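11S globulin seed storage protein (Amaranthus hypochondriacus, PDB 3QAC) probably serves as a seed storage protein, an oligomer-forming nutrient reservoir built from two cupin barrels per subunit. Local coordinates at residues I230-K233 against L234-E237; S40-Q43 against E44-C47; Q10-E13 against C14-D17. One frame throughout, in Å; residues are numbered along the deposited sequence.

Contact 1: residues I230-K233 against L234-E237; sequences IAQK and LQAE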
ATOM      1  N   ILE A 230       8.628 -43.262   4.142  1.00 67.78           N
ATOM      2  CA  ILE A 230       9.315 -42.143   3.507  1.00 63.83           C
ATOM      3  C   ILE A 230       8.585 -40.825   3.772  1.00 65.29           C
ATOM      4  O   ILE A 230       9.219 -39.792   4.000  1.00 64.22           O
ATOM      5  CB  ILE A 230       9.519 -42.371   2.004  1.00 65.70           C
ATOM      6  CG1 ILE A 230      10.712 -43.302   1.782  1.00 64.07           C
ATOM      7  CG2 ILE A 230       9.757 -41.047   1.283  1.00 64.80           C
ATOM      8  CD1 ILE A 230      11.116 -43.440   0.336  1.00 66.01           C
ATOM      9  N   ALA A 231       7.257 -40.867   3.767  1.00 61.65           N
ATOM     10  CA  ALA A 231       6.472 -39.697   4.147  1.00 62.47           C
ATOM     11  C   ALA A 231       6.892 -39.153   5.520  1.00 59.64           C
ATOM     12  O   ALA A 231       6.969 -37.942   5.709  1.00 54.19           O
ATOM     13  CB  ALA A 231       4.977 -40.011   4.125  1.00 53.95           C
ATOM     14  N   GLN A 232       7.163 -40.051   6.468  1.00 60.18           N
ATOM     15  CA  GLN A 232       7.618 -39.664   7.807  1.00 58.49           C
ATOM     16  C   GLN A 232       8.954 -38.938   7.756  1.00 59.04           C
ATOM     17  O   GLN A 232       9.273 -38.133   8.630  1.00 58.99           O
ATOM     18  CB  GLN A 232       7.786 -40.888   8.697  1.00 58.26           C
ATOM     19  CG  GLN A 232       6.531 -41.675   8.940  1.00 64.40           C
ATOM     20  CD  GLN A 232       6.773 -42.839   9.886  1.00 75.43           C
ATOM     21  OE1 GLN A 232       6.252 -42.858  11.002  1.00 72.38           O
ATOM     22  NE2 GLN A 232       7.576 -43.806   9.447  1.00 69.79           N
ATOM     23  N   LYS A 233       9.747 -39.251   6.737  1.00 61.84           N
ATOM     24  CA  LYS A 233      11.006 -38.565   6.530  1.00 60.63           C
ATOM     25  C   LYS A 233      10.726 -37.099   6.189  1.00 59.93           C
ATOM     26  O   LYS A 233      11.377 -36.190   6.712  1.00 56.39           O
ATOM     27  CB  LYS A 233      11.810 -39.260   5.436  1.00 64.82           C
ATOM     28  CG  LYS A 233      12.194 -40.675   5.819  1.00 68.12           C
ATOM     29  CD  LYS A 233      12.910 -40.687   7.165  1.00 67.48           C
ATOM     30  CE  LYS A 233      14.411 -40.458   7.008  1.00 69.92           C
ATOM     31  NZ  LYS A 233      15.118 -41.676   6.481  1.00 66.80           N
ATOM     32  N   LEU A 234       9.744 -36.878   5.324  1.00 55.27           N
ATOM     33  CA  LEU A 234       9.267 -35.532   5.068  1.00 54.21           C
ATOM     34  C   LEU A 234       9.010 -34.813   6.391  1.00 52.56           C
ATOM     35  O   LEU A 234       9.388 -33.660   6.571  1.00 51.45           O
ATOM     36  CB  LEU A 234       7.994 -35.571   4.226  1.00 51.25           C
ATOM     37  CG  LEU A 234       8.151 -35.182   2.748  1.00 58.07           C
ATOM     38  CD1 LEU A 234       9.550 -35.470   2.229  1.00 54.82           C
ATOM     39  CD2 LEU A 234       7.094 -35.840   1.868  1.00 50.10           C
ATOM     40  N   GLN A 235       8.393 -35.507   7.334  1.00 53.11           N
ATOM     41  CA  GLN A 235       7.922 -34.825   8.526  1.00 54.00           C
ATOM     42  C   GLN A 235       9.043 -34.601   9.515  1.00 54.15           C
ATOM     43  O   GLN A 235       8.916 -33.794  10.435  1.00 51.61           O
ATOM     44  CB  GLN A 235       6.757 -35.578   9.137  1.00 53.37           C
ATOM     45  CG  GLN A 235       5.603 -35.680   8.176  1.00 53.61           C
ATOM     46  CD  GLN A 235       4.497 -36.570   8.678  1.00 56.92           C
ATOM     47  OE1 GLN A 235       4.743 -37.661   9.202  1.00 58.35           O
ATOM     48  NE2 GLN A 235       3.261 -36.113   8.518  1.00 56.31           N
ATOM     49  N   ALA A 236      10.147 -35.310   9.296  1.00 53.82           N
ATOM     50  CA  ALA A 236      11.373 -35.110  10.058  1.00 58.57           C
ATOM     51  C   ALA A 236      11.133 -35.008  11.559  1.00 62.21           C
ATOM     52  O   ALA A 236      11.826 -34.276  12.256  1.00 63.93           O
ATOM     53  CB  ALA A 236      12.112 -33.885   9.563  1.00 53.06           C
ATOM     54  N   GLU A 237      10.150 -35.740  12.057  1.00 63.86           N
ATOM     55  CA  GLU A 237       9.901 -35.774  13.489  1.00 73.93           C
ATOM     56  C   GLU A 237      11.164 -36.262  14.217  1.00 72.41           C
ATOM     57  O   GLU A 237      11.429 -35.872  15.353  1.00 65.11           O
ATOM     58  CB  GLU A 237       8.695 -36.670  13.770  1.00 72.63           C
ATOM     59  CG  GLU A 237       8.360 -37.583  12.579  1.00 77.06           C
ATOM     60  CD  GLU A 237       6.879 -37.934  12.489  1.00 83.00           C
ATOM     61  OE1 GLU A 237       6.085 -37.365  13.272  1.00 78.35           O
ATOM     62  OE2 GLU A 237       6.515 -38.775  11.629  1.00 76.36           O
TER
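Gln232 of helix 228-235 and Glu237, just beyond its end, are brought together by their torsions: Gln232 sets CG anti to its carbonyl carbon (chi1 -62°) and runs on extended, while Glu237 has a nearly eclipsed first torsion (chi1 17°) that swings its carboxylate back over the last turn. Glu237 OE2 rests 3.8 Å from Gln232 CB. The amide and carboxylate planes are perpendicular, and it is the aliphatic part of the glutamine that does the touching. Leu234 CB comes as close as 3.0 Å to Ala231 O, and its side chain is twisted away from the usual staggered positions, a sign of some strain; Gln235 lays CG against the same oxygen at 3.6 Å. Regular helix bonding persists in Leu234 N to Ile230 O (3.2 Å) and in the less straight Gln235 N to Ala231 O (3.3 Å). The helix then frays: Ala236, with positive phi, gives its N-H only weakly to Gln232 O and Lys233 O, each 3.0 Å away. Buried Ala231 and Leu234 suit the face that meets helix 217-224. Lys233 NZ bonds Gln431 O of the second subunit, consistent with the helix-to-helix joints between protomers of cupin trimers. The chemistry implies a loosely ended helix, held there by weak backbone bonds, with the Gln235 amide spent on Thr217 and, weakly, Phe212 O, and the Lys233 ammonium on the subunit contact.

Contact 2: residues S40-Q43 against E44-C47; sequences SNEQ and EFRC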
ATOM      1  N   SER A  40      13.661  -7.889  16.837  1.00 37.55           N
ATOM      2  CA  SER A  40      12.673  -7.162  16.065  1.00 36.26           C
ATOM      3  C   SER A  40      11.783  -6.291  16.926  1.00 39.60           C
ATOM      4  O   SER A  40      11.010  -5.496  16.391  1.00 35.64           O
ATOM      5  CB  SER A  40      11.808  -8.125  15.257  1.00 39.50           C
ATOM      6  OG  SER A  40      12.609  -8.904  14.410  1.00 36.84           O
ATOM      7  N   ASN A  41      11.874  -6.435  18.249  1.00 40.79           N
ATOM      8  CA  ASN A  41      11.067  -5.600  19.137  1.00 39.41           C
ATOM      9  C   ASN A  41      11.716  -4.259  19.346  1.00 37.48           C
ATOM     10  O   ASN A  41      11.051  -3.310  19.720  1.00 38.93           O
ATOM     11  CB  ASN A  41      10.850  -6.251  20.502  1.00 46.59           C
ATOM     12  CG  ASN A  41       9.846  -7.367  20.461  1.00 49.86           C
ATOM     13  OD1 ASN A  41       8.709  -7.171  20.036  1.00 56.01           O
ATOM     14  ND2 ASN A  41      10.253  -8.548  20.917  1.00 51.21           N
ATOM     15  N   GLU A  42      13.024  -4.180  19.139  1.00 38.17           N
ATOM     16  CA  GLU A  42      13.691  -2.884  19.212  1.00 39.33           C
ATOM     17  C   GLU A  42      12.861  -1.830  18.493  1.00 37.40           C
ATOM     18  O   GLU A  42      12.412  -2.030  17.365  1.00 36.84           O
ATOM     19  CB  GLU A  42      15.088  -2.959  18.601  1.00 39.36           C
ATOM     20  CG  GLU A  42      16.062  -3.722  19.468  1.00 42.94           C
ATOM     21  CD  GLU A  42      16.593  -2.884  20.629  1.00 47.14           C
ATOM     22  OE1 GLU A  42      17.374  -3.450  21.424  1.00 48.10           O
ATOM     23  OE2 GLU A  42      16.242  -1.669  20.737  1.00 43.17           O
ATOM     24  N   GLN A  43      12.664  -0.704  19.158  1.00 37.19           N
ATOM     25  CA  GLN A  43      11.784   0.325  18.656  1.00 36.95           C
ATOM     26  C   GLN A  43      12.081   0.682  17.200  1.00 38.06           C
ATOM     27  O   GLN A  43      11.163   0.850  16.400  1.00 35.80           O
ATOM     28  CB  GLN A  43      11.898   1.584  19.506  1.00 34.92           C
ATOM     29  CG  GLN A  43      10.949   2.659  19.065  1.00 34.37           C
ATOM     30  CD  GLN A  43      10.973   3.856  19.964  1.00 43.52           C
ATOM     31  OE1 GLN A  43      11.449   3.788  21.103  1.00 55.13           O
ATOM     32  NE2 GLN A  43      10.456   4.974  19.467  1.00 38.90           N
ATOM     33  N   GLU A  44      13.354   0.836  16.865  1.00 33.29           N
ATOM     34  CA  GLU A  44      13.677   1.296  15.528  1.00 37.21           C
ATOM     35  C   GLU A  44      13.387   0.214  14.486  1.00 36.05           C
ATOM     36  O   GLU A  44      13.152   0.544  13.334  1.00 34.90           O
ATOM     37  CB  GLU A  44      15.108   1.852  15.417  1.00 29.91           C
ATOM     38  CG  GLU A  44      16.219   0.894  15.814  1.00 36.25           C
ATOM     39  CD  GLU A  44      16.565   0.983  17.308  1.00 41.43           C
ATOM     40  OE1 GLU A  44      15.641   0.854  18.155  1.00 40.23           O
ATOM     41  OE2 GLU A  44      17.761   1.190  17.632  1.00 40.12           O
ATOM     42  N   PHE A  45      13.388  -1.061  14.886  1.00 33.20           N
ATOM     43  CA  PHE A  45      12.945  -2.117  13.978  1.00 34.52           C
ATOM     44  C   PHE A  45      11.442  -2.057  13.780  1.00 39.27           C
ATOM     45  O   PHE A  45      10.936  -2.312  12.686  1.00 36.45           O
ATOM     46  CB  PHE A  45      13.335  -3.511  14.455  1.00 33.48           C
ATOM     47  CG  PHE A  45      14.762  -3.856  14.187  1.00 34.25           C
ATOM     48  CD1 PHE A  45      15.545  -4.417  15.174  1.00 38.02           C
ATOM     49  CD2 PHE A  45      15.327  -3.605  12.956  1.00 35.57           C
ATOM     50  CE1 PHE A  45      16.865  -4.740  14.947  1.00 39.79           C
ATOM     51  CE2 PHE A  45      16.656  -3.927  12.717  1.00 42.75           C
ATOM     52  CZ  PHE A  45      17.434  -4.491  13.733  1.00 32.35           C
ATOM     53  N   ARG A  46      10.728  -1.731  14.849  1.00 33.87           N
ATOM     54  CA  ARG A  46       9.286  -1.635  14.764  1.00 38.11           C
ATOM     55  C   ARG A  46       8.945  -0.468  13.841  1.00 35.80           C
ATOM     56  O   ARG A  46       8.068  -0.568  12.991  1.00 35.54           O
ATOM     57  CB  ARG A  46       8.661  -1.464  16.165  1.00 37.02           C
ATOM     58  CG  ARG A  46       8.793  -2.714  17.036  1.00 42.58           C
ATOM     59  CD  ARG A  46       7.843  -2.708  18.240  1.00 46.98           C
ATOM     60  NE  ARG A  46       8.386  -1.920  19.346  1.00 51.99           N
ATOM     61  CZ  ARG A  46       7.890  -0.749  19.733  1.00 56.99           C
ATOM     62  NH1 ARG A  46       6.824  -0.250  19.098  1.00 50.08           N
ATOM     63  NH2 ARG A  46       8.451  -0.082  20.750  1.00 48.44           N
ATOM     64  N   CYS A  47       9.656   0.637  14.018  1.00 32.81           N
ATOM     65  CA  CYS A  47       9.491   1.801  13.178  1.00 32.48           C
ATOM     66  C   CYS A  47       9.753   1.458  11.699  1.00 35.53           C
ATOM     67  O   CYS A  47       8.999   1.872  10.824  1.00 38.62           O
ATOM     68  CB  CYS A  47      10.447   2.905  13.632  1.00 31.51           C
ATOM     69  SG  CYS A  47      10.506   4.321  12.506  1.00 35.96           S
TER
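Glu42 O is gripped by two N-H groups of the first turn of helix 43-48: Arg46 N reaches it at 3.0 Å, and Phe45 N makes a weak bond at 2.8 Å. Glu42 occupies the N-cap position, so its carbonyl starts the helical pattern, which Cys47 N continues onto Gln43 O (2.8 Å). The sulfur of Cys47 is bonded to that of Cys14, a disulfide that ties the helix to the N-terminal segment. Arg46 adds a side-chain tie to the preceding loop. A bend at chi3 (-82°) turns the guanidinium back so that NE donates to Asn41 O at 3.0 Å, close to the guanidinium plane, while Gln43 CA lies over one face. The long arginine suits this exposed flank because its methylenes also pass the loop carbonyls, with CG 3.6 Å from Ser40 O. On the buried flank Phe45 sends CD1 obliquely to Glu42 CB (3.8 Å) and packs its ring on Leu377 and Val379 of strand 377-380, joining the helix to the second cupin barrel. Glu44 takes the position between N and carbonyl carbon (chi1 58°), which curls its carboxylate back toward the helix start. There OE1 stands 3.7 Å from Glu42 OE2, the two carboxylates side by side with planes almost perpendicular. The chemistry implies a helix start held by hydrogen bonds to the carbonyls of Asn41, Glu42 and Gln43, its acidic pair probably eased by the positive end of the helix and by Thr20 N, which bonds Glu44 OE2.

Contact 3: residues Q10-E13 against C14-D17; sequences QGNE and CQID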
ATOM      1  N   GLN A  10      -1.363   2.603  19.220  1.00 72.77           N
ATOM      2  CA  GLN A  10      -0.219   3.410  19.641  1.00 77.51           C
ATOM      3  C   GLN A  10       0.395   4.197  18.482  1.00 72.53           C
ATOM      4  O   GLN A  10       0.241   5.421  18.404  1.00 71.35           O
ATOM      5  CB  GLN A  10       0.847   2.540  20.306  1.00 80.03           C
ATOM      6  CG  GLN A  10       0.554   2.194  21.753  1.00 87.80           C
ATOM      7  CD  GLN A  10       1.770   1.634  22.458  1.00 97.18           C
ATOM      8  OE1 GLN A  10       2.892   1.728  21.953  1.00 94.92           O
ATOM      9  NE2 GLN A  10       1.557   1.048  23.633  1.00 92.98           N
ATOM     10  N   GLY A  11       1.096   3.490  17.596  1.00 62.02           N
ATOM     11  CA  GLY A  11       1.639   4.095  16.395  1.00 60.93           C
ATOM     12  C   GLY A  11       2.607   5.231  16.660  1.00 58.30           C
ATOM     13  O   GLY A  11       2.563   6.270  15.992  1.00 54.40           O
ATOM     14  N   ASN A  12       3.487   5.042  17.638  1.00 55.60           N
ATOM     15  CA  ASN A  12       4.508   6.043  17.923  1.00 49.72           C
ATOM     16  C   ASN A  12       5.911   5.493  17.875  1.00 42.91           C
ATOM     17  O   ASN A  12       6.838   6.079  18.433  1.00 43.73           O
ATOM     18  CB  ASN A  12       4.254   6.689  19.275  1.00 52.29           C
ATOM     19  CG  ASN A  12       3.194   7.748  19.202  1.00 61.13           C
ATOM     20  OD1 ASN A  12       2.030   7.497  19.516  1.00 70.08           O
ATOM     21  ND2 ASN A  12       3.582   8.943  18.751  1.00 65.33           N
ATOM     22  N   GLU A  13       6.071   4.357  17.212  1.00 40.95           N
ATOM     23  CA  GLU A  13       7.371   3.704  17.184  1.00 43.73           C
ATOM     24  C   GLU A  13       8.431   4.506  16.431  1.00 40.74           C
ATOM     25  O   GLU A  13       9.621   4.258  16.619  1.00 40.57           O
ATOM     26  CB  GLU A  13       7.262   2.287  16.638  1.00 40.96           C
ATOM     27  CG  GLU A  13       6.243   2.171  15.549  1.00 48.42           C
ATOM     28  CD  GLU A  13       4.858   2.062  16.110  1.00 57.74           C
ATOM     29  OE1 GLU A  13       4.678   1.262  17.056  1.00 57.17           O
ATOM     30  OE2 GLU A  13       3.961   2.767  15.606  1.00 59.44           O
ATOM     31  N   CYS A  14       8.022   5.478  15.611  1.00 33.29           N
ATOM     32  CA  CYS A  14       9.012   6.317  14.936  1.00 34.94           C
ATOM     33  C   CYS A  14       9.325   7.630  15.646  1.00 40.40           C
ATOM     34  O   CYS A  14      10.137   8.400  15.155  1.00 37.62           O
ATOM     35  CB  CYS A  14       8.630   6.571  13.473  1.00 36.56           C
ATOM     36  SG  CYS A  14       8.638   5.080  12.490  1.00 39.07           S
ATOM     37  N   GLN A  15       8.684   7.885  16.787  1.00 41.32           N
ATOM     38  CA  GLN A  15       9.104   8.964  17.682  1.00 40.88           C
ATOM     39  C   GLN A  15      10.382   8.514  18.369  1.00 40.26           C
ATOM     40  O   GLN A  15      10.368   8.064  19.499  1.00 47.25           O
ATOM     41  CB  GLN A  15       8.053   9.217  18.756  1.00 47.97           C
ATOM     42  CG  GLN A  15       6.707   9.619  18.210  1.00 52.45           C
ATOM     43  CD  GLN A  15       6.774  10.936  17.490  1.00 54.96           C
ATOM     44  OE1 GLN A  15       7.059  10.988  16.293  1.00 58.52           O
ATOM     45  NE2 GLN A  15       6.518  12.018  18.214  1.00 59.28           N
ATOM     46  N   ILE A  16      11.494   8.644  17.674  1.00 39.11           N
ATOM     47  CA  ILE A  16      12.738   8.093  18.135  1.00 42.20           C
ATOM     48  C   ILE A  16      13.688   9.185  18.617  1.00 44.90           C
ATOM     49  O   ILE A  16      13.955  10.151  17.896  1.00 42.64           O
ATOM     50  CB  ILE A  16      13.356   7.269  17.009  1.00 44.76           C
ATOM     51  CG1 ILE A  16      12.626   5.930  16.920  1.00 41.26           C
ATOM     52  CG2 ILE A  16      14.856   7.101  17.199  1.00 42.34           C
ATOM     53  CD1 ILE A  16      12.946   5.198  15.680  1.00 44.18           C
ATOM     54  N   ASP A  17      14.164   9.047  19.856  1.00 44.08           N
ATOM     55  CA  ASP A  17      15.231   9.918  20.350  1.00 44.57           C
ATOM     56  C   ASP A  17      16.475   9.141  20.726  1.00 40.92           C
ATOM     57  O   ASP A  17      17.482   9.724  21.114  1.00 46.86           O
ATOM     58  CB  ASP A  17      14.797  10.830  21.507  1.00 49.14           C
ATOM     59  CG  ASP A  17      13.482  10.432  22.100  1.00 54.45           C
ATOM     60  OD1 ASP A  17      12.495  11.173  21.867  1.00 53.77           O
ATOM     61  OD2 ASP A  17      13.441   9.385  22.788  1.00 51.33           O
TER
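Asn12 and Gln15 close a type I beta turn, Gln15 N donating to Asn12 O at 3.1 Å from well above the carbonyl plane. The turn itself sets Gln15 CB 3.4 Å from Asn12 O. The first torsion of Gln15 puts CG beside its own backbone N (chi1 -60°), 3.5 Å from Asn12 O, and a second bend at chi2 keeps the chain compact. The amide end of Asn12 lies against Gln15 CG, with the two amide planes 64° apart. Such polar residues suit an exposed corner of the turn. Cys14, buried between them, holds SG beside its backbone N. Beyond it Gln15 centres an inverse gamma turn, where Ile16 N reaches Cys14 O weakly at 2.9 Å. Ile16 places CG1 anti to its carbonyl carbon, bringing that branch to 3.5 Å from Glu13 O, with CD1 following at 3.6 Å. This N-terminal loop precedes strand 26-30 and is fastened to helix 43-48 by the Cys14 disulfide to Cys47 and by Glu13 O, which accepts a bond from Gln43 NE2. Ile16, a branched hydrophobic residue, packs on Gln43, Glu44 and Cys47 and reaches Pro381 and Phe384 in loops after strand 377-380, while Cys14 N bonds Asp174 of the third subunit.

How the contacts relate
Contacts 2 and 3 form one neighbourhood, their centres about 10 Å apart, joined by the Cys14-Cys47 disulfide and by Gln43 NE2, probably hydrogen-bonded to Glu13 O at 3.1 Å. Contact 1 stands apart, its centre about 37 Å from that of contact 2 and 45 Å from that of contact 3, on a helical arm far from the centre of the chain. All three mix buried and exposed residues. Contact 2 begins a helix and is rich in charge; contact 1 ends one and relies on backbone bonds; contact 3 has no helix and depends on turns. Contacts 1 and 3 meet different neighbouring subunits, and contacts 2 and 3 both reach the second cupin half.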